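Local atomic coordinates of predicted transcriptional regulator (Clostridium thermocellum, PDB entry 1XMA), a protein that probably binds DNA as a dimeric, winged helix-turn-helix transcriptional regulator of the PadR-like family. Residues 56-59 and 60-64; 72-75 and 76-80; 84-88 and 89-93. All blocks are in the same frame, centred on the assembly; numbering follows the deposited sequence. Where two conformers were deposited one is given.

Interaction 1. Residues 56-59 and 60-64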
ATOM      1  N   TYR B  56      -3.544  16.901  18.773  1.00 27.10           N
ATOM      2  CA  TYR B  56      -4.996  16.844  18.714  1.00 28.82           C
ATOM      3  C   TYR B  56      -5.440  16.785  17.262  1.00 27.04           C
ATOM      4  O   TYR B  56      -4.645  17.044  16.365  1.00 29.48           O
ATOM      5  CB  TYR B  56      -5.624  18.039  19.465  1.00 29.75           C
ATOM      6  CG  TYR B  56      -5.181  19.411  18.976  1.00 29.21           C
ATOM      7  CD1 TYR B  56      -3.986  19.987  19.427  1.00 29.54           C
ATOM      8  CD2 TYR B  56      -5.970  20.143  18.079  1.00 29.23           C
ATOM      9  CE1 TYR B  56      -3.581  21.258  18.989  1.00 29.39           C
ATOM     10  CE2 TYR B  56      -5.567  21.415  17.629  1.00 28.69           C
ATOM     11  CZ  TYR B  56      -4.378  21.955  18.087  1.00 29.44           C
ATOM     12  OH  TYR B  56      -3.987  23.196  17.653  1.00 32.38           O
ATOM     13  N   GLY B  57      -6.707  16.445  17.039  1.00 25.15           N
ATOM     14  CA  GLY B  57      -7.243  16.218  15.693  1.00 25.13           C
ATOM     15  C   GLY B  57      -6.833  17.197  14.598  1.00 26.53           C
ATOM     16  O   GLY B  57      -6.239  16.792  13.589  1.00 22.65           O
ATOM     17  N   TYR B  58      -7.146  18.486  14.768  1.00 26.96           N
ATOM     18  CA  TYR B  58      -6.803  19.447  13.719  1.00 27.31           C
ATOM     19  C   TYR B  58      -5.308  19.621  13.460  1.00 25.00           C
ATOM     20  O   TYR B  58      -4.882  19.696  12.305  1.00 30.22           O
ATOM     21  CB  TYR B  58      -7.437  20.823  13.901  1.00 31.77           C
ATOM     22  CG  TYR B  58      -7.031  21.724  12.731  1.00 33.24           C
ATOM     23  CD1 TYR B  58      -7.440  21.413  11.410  1.00 32.11           C
ATOM     24  CD2 TYR B  58      -6.189  22.835  12.924  1.00 32.66           C
ATOM     25  CE1 TYR B  58      -7.069  22.198  10.333  1.00 33.63           C
ATOM     26  CE2 TYR B  58      -5.797  23.635  11.836  1.00 34.26           C
ATOM     27  CZ  TYR B  58      -6.248  23.305  10.544  1.00 34.46           C
ATOM     28  OH  TYR B  58      -5.891  24.072   9.460  1.00 35.54           O
ATOM     29  N   GLU B  59      -4.518  19.696  14.513  1.00 24.50           N
ATOM     30  CA  GLU B  59      -3.068  19.767  14.355  1.00 24.09           C
ATOM     31  C   GLU B  59      -2.492  18.564  13.603  1.00 24.28           C
ATOM     32  O   GLU B  59      -1.590  18.717  12.786  1.00 24.37           O
ATOM     33  CB  GLU B  59      -2.405  19.869  15.708  1.00 24.25           C
ATOM     34  CG  GLU B  59      -0.921  20.100  15.613  1.00 27.19           C
ATOM     35  CD  GLU B  59      -0.318  20.432  16.932  1.00 28.37           C
ATOM     36  OE1 GLU B  59       0.104  21.592  17.083  1.00 30.99           O
ATOM     37  OE2 GLU B  59      -0.274  19.545  17.818  1.00 28.84           O
ATOM     38  N   ILE B  60      -3.015  17.373  13.890  1.00 24.16           N
ATOM     39  CA  ILE B  60      -2.534  16.121  13.273  1.00 23.82           C
ATOM     40  C   ILE B  60      -2.766  16.092  11.759  1.00 23.98           C
ATOM     41  O   ILE B  60      -1.835  15.831  10.994  1.00 22.40           O
ATOM     42  CB  ILE B  60      -3.143  14.884  14.013  1.00 28.06           C
ATOM     43  CG1 ILE B  60      -2.511  14.783  15.410  1.00 26.66           C
ATOM     44  CG2 ILE B  60      -3.027  13.571  13.181  1.00 27.82           C
ATOM     45  CD1 ILE B  60      -2.823  13.529  16.164  1.00 31.44           C
ATOM     46  N   SER B  61      -3.999  16.384  11.329  1.00 26.20           N
ATOM     47  CA  SER B  61      -4.347  16.449   9.898  1.00 28.82           C
ATOM     48  C   SER B  61      -3.630  17.590   9.166  1.00 28.42           C
ATOM     49  O   SER B  61      -3.196  17.437   8.016  1.00 27.48           O
ATOM     50  CB  SER B  61      -5.858  16.605   9.713  1.00 33.04           C
ATOM     51  OG  SER B  61      -6.285  17.878  10.143  1.00 37.34           O
ATOM     52  N   LYS B  62      -3.524  18.735   9.830  1.00 26.52           N
ATOM     53  CA  LYS B  62      -2.723  19.825   9.311  1.00 27.03           C
ATOM     54  C   LYS B  62      -1.285  19.352   9.090  1.00 24.22           C
ATOM     55  O   LYS B  62      -0.707  19.597   8.039  1.00 25.64           O
ATOM     56  CB  LYS B  62      -2.770  21.030  10.264  1.00 28.97           C
ATOM     57  CG  LYS B  62      -2.003  22.257   9.778  1.00 29.28           C
ATOM     58  CD  LYS B  62      -2.295  23.470  10.636  1.00 30.16           C
ATOM     59  CE  LYS B  62      -1.414  23.484  11.901  1.00 34.86           C
ATOM     60  NZ  LYS B  62      -1.553  24.771  12.697  1.00 36.22           N
ATOM     61  N   ASN B  63      -0.726  18.665  10.078  1.00 22.44           N
ATOM     62  CA  ASN B  63       0.650  18.182  10.002  1.00 24.47           C
ATOM     63  C   ASN B  63       0.863  17.136   8.903  1.00 24.45           C
ATOM     64  O   ASN B  63       1.875  17.173   8.192  1.00 26.26           O
ATOM     65  CB  ASN B  63       1.107  17.640  11.353  1.00 26.75           C
ATOM     66  CG  ASN B  63       1.633  18.731  12.274  1.00 29.47           C
ATOM     67  OD1 ASN B  63       2.191  19.717  11.811  1.00 32.83           O
ATOM     68  ND2 ASN B  63       1.464  18.552  13.580  1.00 26.02           N
ATOM     69  N   ILE B  64      -0.095  16.217   8.760  1.00 25.42           N
ATOM     70  CA  ILE B  64      -0.114  15.267   7.628  1.00 21.76           C
ATOM     71  C   ILE B  64      -0.042  15.960   6.250  1.00 23.61           C
ATOM     72  O   ILE B  64       0.815  15.618   5.458  1.00 24.85           O
ATOM     73  CB  ILE B  64      -1.326  14.275   7.707  1.00 18.89           C
ATOM     74  CG1 ILE B  64      -1.194  13.369   8.935  1.00 18.05           C
ATOM     75  CG2 ILE B  64      -1.421  13.419   6.453  1.00 17.86           C
ATOM     76  CD1 ILE B  64      -2.495  12.635   9.320  1.00 19.60           C
TER
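I60 N donates to Y56 O at 3.0 Å, so the carbonyl of the N-cap residue opens the i to i+4 series of helix 57-67. S61 N follows to G57 O, K62 N to Y58 O, and N63 N closes on E59 O at 2.8 Å. G57 is a buried first helical residue whose CA is approached so closely by Y80 OH of helix 76-88 that a side chain would have little room.

One side-chain hydroxyl joins this pattern. S61 OG donates to Y58 O at 3.2 Å, coming from the same face of the carbonyl plane as K62 N, so two donors grip one oxygen. A chi1 of 69° turns OG back toward the preceding turn. Serine is small enough to do this while its CB side packs on L79 of helix 76-88.

In the winged helix-turn-helix fold expected of a PadR-like regulator, helix 57-67 would be the helix that precedes the recognition helix, here 76-88. Its inner side carries I60, whose branched side chain meets I46, L79 and F83.

Y58 and K62 form the outward pair: K62 CB sits over one face of the Y58 ring toward its rim, and CD comes 3.7 Å from Y58 CE2. With CG anti to the backbone N (chi1 -178°) and chi2 extended, CB and CD lie along the ring; the bend beyond CD leads the ammonium away. Y58 OH bonds to R65. E59 and N63 run side by side, E59 CG 3.5 Å from N63 ND2 and their carboxylate and amide planes 25° apart; N63 also touches L49 of helix 35-52. The E59 carboxylate takes its hydrogen bond from S55. K62 NZ stays 5.7 Å from E59 OE1, too far for a salt bridge, though the opposite charges may attract weakly.

Interaction 2. Residues 72-75 and 76-80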
ATOM      1  N   TYR B  72      -0.818  14.180   0.693  1.00 28.03           N
ATOM      2  CA  TYR B  72      -1.837  13.438   1.414  1.00 28.10           C
ATOM      3  C   TYR B  72      -2.592  14.334   2.378  1.00 28.87           C
ATOM      4  O   TYR B  72      -2.027  14.866   3.339  1.00 29.38           O
ATOM      5  CB  TYR B  72      -1.245  12.174   2.071  1.00 30.68           C
ATOM      6  CG  TYR B  72      -2.206  11.355   2.916  1.00 30.78           C
ATOM      7  CD1 TYR B  72      -3.513  11.094   2.483  1.00 29.94           C
ATOM      8  CD2 TYR B  72      -1.794  10.826   4.149  1.00 30.07           C
ATOM      9  CE1 TYR B  72      -4.406  10.347   3.269  1.00 28.37           C
ATOM     10  CE2 TYR B  72      -2.671  10.077   4.941  1.00 31.35           C
ATOM     11  CZ  TYR B  72      -3.972   9.848   4.500  1.00 30.88           C
ATOM     12  OH  TYR B  72      -4.826   9.103   5.283  1.00 32.37           O
ATOM     13  N   VAL B  73      -3.872  14.532   2.069  1.00 29.97           N
ATOM     14  CA  VAL B  73      -4.778  15.199   2.968  1.00 31.92           C
ATOM     15  C   VAL B  73      -5.764  14.163   3.499  1.00 31.61           C
ATOM     16  O   VAL B  73      -6.420  13.465   2.735  1.00 33.64           O
ATOM     17  CB  VAL B  73      -5.469  16.471   2.320  1.00 35.76           C
ATOM     18  CG1 VAL B  73      -4.450  17.292   1.498  1.00 33.72           C
ATOM     19  CG2 VAL B  73      -6.653  16.094   1.434  1.00 40.47           C
ATOM     20  N   ILE B  74      -5.829  14.034   4.814  1.00 30.97           N
ATOM     21  CA  ILE B  74      -6.673  13.022   5.426  1.00 32.04           C
ATOM     22  C   ILE B  74      -8.100  13.555   5.658  1.00 32.95           C
ATOM     23  O   ILE B  74      -8.271  14.716   6.050  1.00 33.49           O
ATOM     24  CB  ILE B  74      -6.019  12.447   6.729  1.00 31.53           C
ATOM     25  CG1 ILE B  74      -6.796  11.228   7.248  1.00 29.46           C
ATOM     26  CG2 ILE B  74      -5.826  13.544   7.802  1.00 33.17           C
ATOM     27  CD1 ILE B  74      -6.070  10.446   8.324  1.00 31.47           C
ATOM     28  N   LYS B  75      -9.102  12.708   5.370  1.00 34.53           N
ATOM     29  CA  LYS B  75     -10.530  12.979   5.647  1.00 36.74           C
ATOM     30  C   LYS B  75     -10.767  12.997   7.157  1.00 36.96           C
ATOM     31  O   LYS B  75     -10.172  12.187   7.888  1.00 37.19           O
ATOM     32  CB  LYS B  75     -11.401  11.863   5.051  1.00 37.96           C
ATOM     33  CG  LYS B  75     -11.911  12.065   3.628  1.00 42.11           C
ATOM     34  CD  LYS B  75     -12.326  10.723   2.925  1.00 42.38           C
ATOM     35  CE  LYS B  75     -13.213   9.799   3.798  1.00 45.58           C
ATOM     36  NZ  LYS B  75     -14.611  10.319   4.035  1.00 47.66           N
ATOM     37  N   GLU B  76     -11.644  13.890   7.620  1.00 36.41           N
ATOM     38  CA  GLU B  76     -12.075  13.902   9.031  1.00 40.18           C
ATOM     39  C   GLU B  76     -12.613  12.563   9.537  1.00 36.06           C
ATOM     40  O   GLU B  76     -12.270  12.153  10.636  1.00 35.22           O
ATOM     41  CB  GLU B  76     -13.092  15.022   9.318  1.00 42.01           C
ATOM     42  CG  GLU B  76     -12.460  16.370   9.690  1.00 45.66           C
ATOM     43  CD  GLU B  76     -13.462  17.358  10.321  1.00 48.23           C
ATOM     44  OE1 GLU B  76     -14.659  17.369   9.926  1.00 50.47           O
ATOM     45  OE2 GLU B  76     -13.041  18.130  11.215  1.00 51.71           O
ATOM     46  N   THR B  77     -13.461  11.896   8.746  1.00 37.10           N
ATOM     47  CA  THR B  77     -14.022  10.590   9.131  1.00 38.01           C
ATOM     48  C   THR B  77     -12.936   9.524   9.257  1.00 35.96           C
ATOM     49  O   THR B  77     -12.942   8.738  10.206  1.00 36.28           O
ATOM     50  CB  THR B  77     -15.134  10.089   8.164  1.00 40.08           C
ATOM     51  OG1 THR B  77     -14.614   9.966   6.839  1.00 39.29           O
ATOM     52  CG2 THR B  77     -16.355  11.039   8.169  1.00 41.05           C
ATOM     53  N   THR B  78     -12.005   9.511   8.303  1.00 35.12           N
ATOM     54  CA  THR B  78     -10.800   8.661   8.379  1.00 35.12           C
ATOM     55  C   THR B  78      -9.979   8.914   9.639  1.00 32.16           C
ATOM     56  O   THR B  78      -9.590   7.979  10.335  1.00 32.62           O
ATOM     57  CB  THR B  78      -9.901   8.852   7.148  1.00 35.60           C
ATOM     58  OG1 THR B  78     -10.699   8.720   5.959  1.00 39.37           O
ATOM     59  CG2 THR B  78      -8.782   7.812   7.136  1.00 29.83           C
ATOM     60  N   LEU B  79      -9.748  10.190   9.940  1.00 33.09           N
ATOM     61  CA  LEU B  79      -8.933  10.567  11.084  1.00 32.81           C
ATOM     62  C   LEU B  79      -9.608  10.199  12.399  1.00 32.11           C
ATOM     63  O   LEU B  79      -8.991   9.573  13.278  1.00 29.25           O
ATOM     64  CB  LEU B  79      -8.597  12.067  11.033  1.00 32.66           C
ATOM     65  CG  LEU B  79      -7.686  12.669  12.121  1.00 33.67           C
ATOM     66  CD1 LEU B  79      -6.347  11.953  12.194  1.00 33.04           C
ATOM     67  CD2 LEU B  79      -7.487  14.170  11.895  1.00 32.73           C
ATOM     68  N   TYR B  80     -10.881  10.569  12.539  1.00 32.63           N
ATOM     69  CA  TYR B  80     -11.564  10.387  13.819  1.00 34.29           C
ATOM     70  C   TYR B  80     -11.994   8.948  14.130  1.00 33.43           C
ATOM     71  O   TYR B  80     -12.081   8.571  15.307  1.00 34.29           O
ATOM     72  CB  TYR B  80     -12.669  11.430  14.032  1.00 36.22           C
ATOM     73  CG  TYR B  80     -12.078  12.835  14.216  1.00 38.65           C
ATOM     74  CD1 TYR B  80     -11.890  13.686  13.123  1.00 38.37           C
ATOM     75  CD2 TYR B  80     -11.675  13.289  15.478  1.00 38.88           C
ATOM     76  CE1 TYR B  80     -11.337  14.962  13.277  1.00 38.73           C
ATOM     77  CE2 TYR B  80     -11.119  14.564  15.644  1.00 38.37           C
ATOM     78  CZ  TYR B  80     -10.956  15.396  14.544  1.00 39.62           C
ATOM     79  OH  TYR B  80     -10.401  16.667  14.709  1.00 38.66           O
TER
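K75 and T77 meet through a side-chain hydrogen bond at the start of helix 76-88, K75 NZ giving to T77 OG1 at 2.8 Å. The lysine chain bends twice, at chi3 (47°) and chi4 (70°), which curls the ammonium back over the first turn. On the way it crosses T78 at about a right angle, with K75 CB 3.3 Å from T78 OG1. A long, flexible lysine suits this exposed N-cap position, because its tip can reach a hydroxyl two residues on.

The backbone bond here is L79 N to K75 O, 2.9 Å, which makes the N-cap carbonyl the first acceptor of the helix.

Apolar contact comes from I74. Its CG1 lies 3.9 Å from T78 CB and its CD1 4.0 Å from L79 CB, so the CG1-CD1 branch of I74 spans T78 and L79. T78 suits the spot by offering its methyl to I74 and its hydroxyl to the lysine side.

The loop and helix start wedge between two other helices: I74 and L79 rest on S61 of helix 57-67, while T78 touches V42 and L79 touches I46 of helix 35-52.

Interaction 3. Residues 84-88 and 89-93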
ATOM      1  N   ALA B  84     -10.336   6.578  17.431  1.00 28.12           N
ATOM      2  CA  ALA B  84     -11.230   5.672  18.144  1.00 30.71           C
ATOM      3  C   ALA B  84     -10.621   4.271  18.211  1.00 30.54           C
ATOM      4  O   ALA B  84     -10.475   3.723  19.298  1.00 30.83           O
ATOM      5  CB  ALA B  84     -12.635   5.658  17.482  1.00 28.04           C
ATOM      6  N   ARG B  85     -10.252   3.728  17.038  1.00 30.33           N
ATOM      7  CA  ARG B  85      -9.541   2.441  16.898  1.00 28.09           C
ATOM      8  C   ARG B  85      -8.214   2.397  17.648  1.00 28.65           C
ATOM      9  O   ARG B  85      -7.922   1.416  18.319  1.00 30.02           O
ATOM     10  CB  ARG B  85      -9.295   2.128  15.409  1.00 27.97           C
ATOM     11  CG  ARG B  85      -8.428   0.876  15.135  0.65 25.74           C
ATOM     12  CD  ARG B  85      -7.856   0.876  13.712  0.65 26.40           C
ATOM     13  NE  ARG B  85      -8.863   1.302  12.760  0.65 24.52           N
ATOM     14  CZ  ARG B  85      -8.770   2.344  11.957  0.65 25.22           C
ATOM     15  NH1 ARG B  85      -7.677   3.082  11.934  0.65 26.28           N
ATOM     16  NH2 ARG B  85      -9.788   2.634  11.155  0.65 25.78           N
ATOM     17  N   LEU B  86      -7.409   3.450  17.517  1.00 29.00           N
ATOM     18  CA  LEU B  86      -6.113   3.512  18.210  1.00 28.43           C
ATOM     19  C   LEU B  86      -6.276   3.471  19.734  1.00 29.75           C
ATOM     20  O   LEU B  86      -5.483   2.826  20.434  1.00 31.22           O
ATOM     21  CB  LEU B  86      -5.321   4.750  17.784  1.00 26.05           C
ATOM     22  CG  LEU B  86      -4.654   4.773  16.404  1.00 26.02           C
ATOM     23  CD1 LEU B  86      -4.084   6.155  16.146  1.00 23.65           C
ATOM     24  CD2 LEU B  86      -3.559   3.726  16.288  1.00 21.33           C
ATOM     25  N   GLU B  87      -7.298   4.168  20.234  1.00 29.39           N
ATOM     26  CA  GLU B  87      -7.638   4.144  21.654  1.00 32.84           C
ATOM     27  C   GLU B  87      -8.175   2.801  22.137  1.00 35.89           C
ATOM     28  O   GLU B  87      -7.658   2.237  23.117  1.00 34.63           O
ATOM     29  CB  GLU B  87      -8.635   5.232  21.993  1.00 32.87           C
ATOM     30  CG  GLU B  87      -8.048   6.248  22.862  1.00 35.55           C
ATOM     31  CD  GLU B  87      -9.078   7.070  23.580  1.00 35.47           C
ATOM     32  OE1 GLU B  87      -9.797   7.868  22.913  1.00 32.44           O
ATOM     33  OE2 GLU B  87      -9.132   6.931  24.819  1.00 35.17           O
ATOM     34  N   LYS B  88      -9.204   2.296  21.454  1.00 37.96           N
ATOM     35  CA  LYS B  88      -9.781   0.996  21.761  1.00 41.78           C
ATOM     36  C   LYS B  88      -8.674  -0.066  21.886  1.00 41.57           C
ATOM     37  O   LYS B  88      -8.636  -0.835  22.863  1.00 39.52           O
ATOM     38  CB  LYS B  88     -10.801   0.616  20.684  1.00 42.60           C
ATOM     39  CG  LYS B  88     -11.304  -0.822  20.750  1.00 46.51           C
ATOM     40  CD  LYS B  88     -12.426  -1.059  19.747  1.00 49.00           C
ATOM     41  CE  LYS B  88     -11.890  -1.346  18.355  1.00 53.96           C
ATOM     42  NZ  LYS B  88     -12.960  -1.197  17.314  1.00 56.81           N
ATOM     43  N   ASN B  89      -7.768  -0.071  20.897  1.00 39.87           N
ATOM     44  CA  ASN B  89      -6.636  -0.992  20.843  1.00 33.72           C
ATOM     45  C   ASN B  89      -5.617  -0.738  21.948  1.00 32.45           C
ATOM     46  O   ASN B  89      -4.778  -1.602  22.231  1.00 33.50           O
ATOM     47  CB  ASN B  89      -5.933  -0.888  19.490  1.00 34.07           C
ATOM     48  CG  ASN B  89      -6.701  -1.555  18.359  1.00 35.48           C
ATOM     49  OD1 ASN B  89      -7.783  -2.112  18.552  1.00 37.03           O
ATOM     50  ND2 ASN B  89      -6.134  -1.500  17.161  1.00 33.66           N
ATOM     51  N   GLY B  90      -5.671   0.445  22.558  1.00 30.13           N
ATOM     52  CA  GLY B  90      -4.715   0.817  23.619  1.00 31.86           C
ATOM     53  C   GLY B  90      -3.357   1.354  23.145  1.00 30.95           C
ATOM     54  O   GLY B  90      -2.321   1.174  23.824  1.00 25.82           O
ATOM     55  N   TYR B  91      -3.358   2.029  21.993  1.00 31.72           N
ATOM     56  CA  TYR B  91      -2.106   2.528  21.396  1.00 29.33           C
ATOM     57  C   TYR B  91      -1.885   4.000  21.682  1.00 27.52           C
ATOM     58  O   TYR B  91      -0.767   4.514  21.544  1.00 29.33           O
ATOM     59  CB  TYR B  91      -2.099   2.281  19.888  1.00 32.78           C
ATOM     60  CG  TYR B  91      -2.154   0.814  19.479  1.00 34.23           C
ATOM     61  CD1 TYR B  91      -1.604  -0.189  20.291  1.00 33.65           C
ATOM     62  CD2 TYR B  91      -2.731   0.433  18.266  1.00 34.56           C
ATOM     63  CE1 TYR B  91      -1.655  -1.528  19.914  1.00 35.15           C
ATOM     64  CE2 TYR B  91      -2.769  -0.913  17.876  1.00 35.21           C
ATOM     65  CZ  TYR B  91      -2.231  -1.881  18.705  1.00 33.70           C
ATOM     66  OH  TYR B  91      -2.275  -3.200  18.333  1.00 32.90           O
ATOM     67  N   ILE B  92      -2.969   4.683  22.052  1.00 25.62           N
ATOM     68  CA  ILE B  92      -2.936   6.088  22.433  1.00 22.90           C
ATOM     69  C   ILE B  92      -3.927   6.287  23.561  1.00 25.63           C
ATOM     70  O   ILE B  92      -4.910   5.526  23.673  1.00 23.24           O
ATOM     71  CB  ILE B  92      -3.325   7.055  21.264  1.00 19.93           C
ATOM     72  CG1 ILE B  92      -4.813   6.875  20.869  1.00 21.44           C
ATOM     73  CG2 ILE B  92      -2.372   6.909  20.080  1.00 19.66           C
ATOM     74  CD1 ILE B  92      -5.344   7.834  19.771  1.00 21.95           C
ATOM     75  N   LYS B  93      -3.694   7.333  24.367  1.00 24.67           N
ATOM     76  CA  LYS B  93      -4.661   7.765  25.372  1.00 23.67           C
ATOM     77  C   LYS B  93      -5.087   9.226  25.216  1.00 24.20           C
ATOM     78  O   LYS B  93      -4.259  10.105  24.982  1.00 24.71           O
ATOM     79  CB  LYS B  93      -4.087   7.556  26.756  1.00 27.01           C
ATOM     80  CG  LYS B  93      -4.246   6.145  27.272  1.00 31.46           C
ATOM     81  CD  LYS B  93      -3.304   5.901  28.438  1.00 34.28           C
ATOM     82  CE  LYS B  93      -3.635   4.612  29.137  1.00 36.36           C
ATOM     83  NZ  LYS B  93      -3.212   4.711  30.557  1.00 38.71           N
TER
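L86 O receives Y91 N at 2.8 Å, the 6→1 bond of the Schellman motif that ends helix 76-88. The chain leaves the helix at G90, whose positive phi (83°) would jam a CB against the preceding carbonyl oxygen; glycine is therefore the residue that fits. In a winged helix-turn-helix fold, this is probably where the recognition helix gives way to the wing, whose strand 92-96 follows at once. Before the turn, N89 N still makes a regular helical bond to R85 O.

Apolar side chains pack beneath the turn. L86 CD2 meets the edge of the Y91 ring in its plane, 3.9 Å from Y91 CD2, the two side chains crossing at about a right angle. Nearer its root, L86 CB lies 3.7 Å from I92 CD1. A chi1 of 67° folds I92 CG1 in over its own backbone, which lets CD1 reach back to the helix. Leucine and isoleucine suit these buried places; E87, partly exposed, lays its CG 3.3 Å from I92 O and also against I92 CG1.

Further out, L86 and I92 lean on helix 35-52, through I46 for the first and L47 and L50 for the second. R85 forms a salt bridge with D43 of that helix, Y91 stacks on Y117, and E87 OE2 bonds to S94 OG. Strand 106-110 adds Y108 against both E87 and I92.

The 5→2 bond of the motif, G90 N to E87 O, measures 2.7 Å, with the donor standing above the carbonyl plane.

Interactions 1, 2 and 3 succeed one another along the chain and mark the start of helix 57-67 and the two ends of helix 76-88. Interactions 1 and 2 touch, their centres 9 Å apart: the two helices meet where G57 CA lies 3.3 Å from Y80 OH and G57 O 3.4 Å from L79 CD2, while S61 CB sets helix 57-67 against the loop, 3.6 Å from I74 CG2. Interaction 3 stands apart, its centre about 17 Å from that of interaction 1 and 16 Å from that of interaction 2, with which it shares helix 76-88. A bound mercury ion, with E52 and K67 at its site, lies about 6 Å from the N63 side chain.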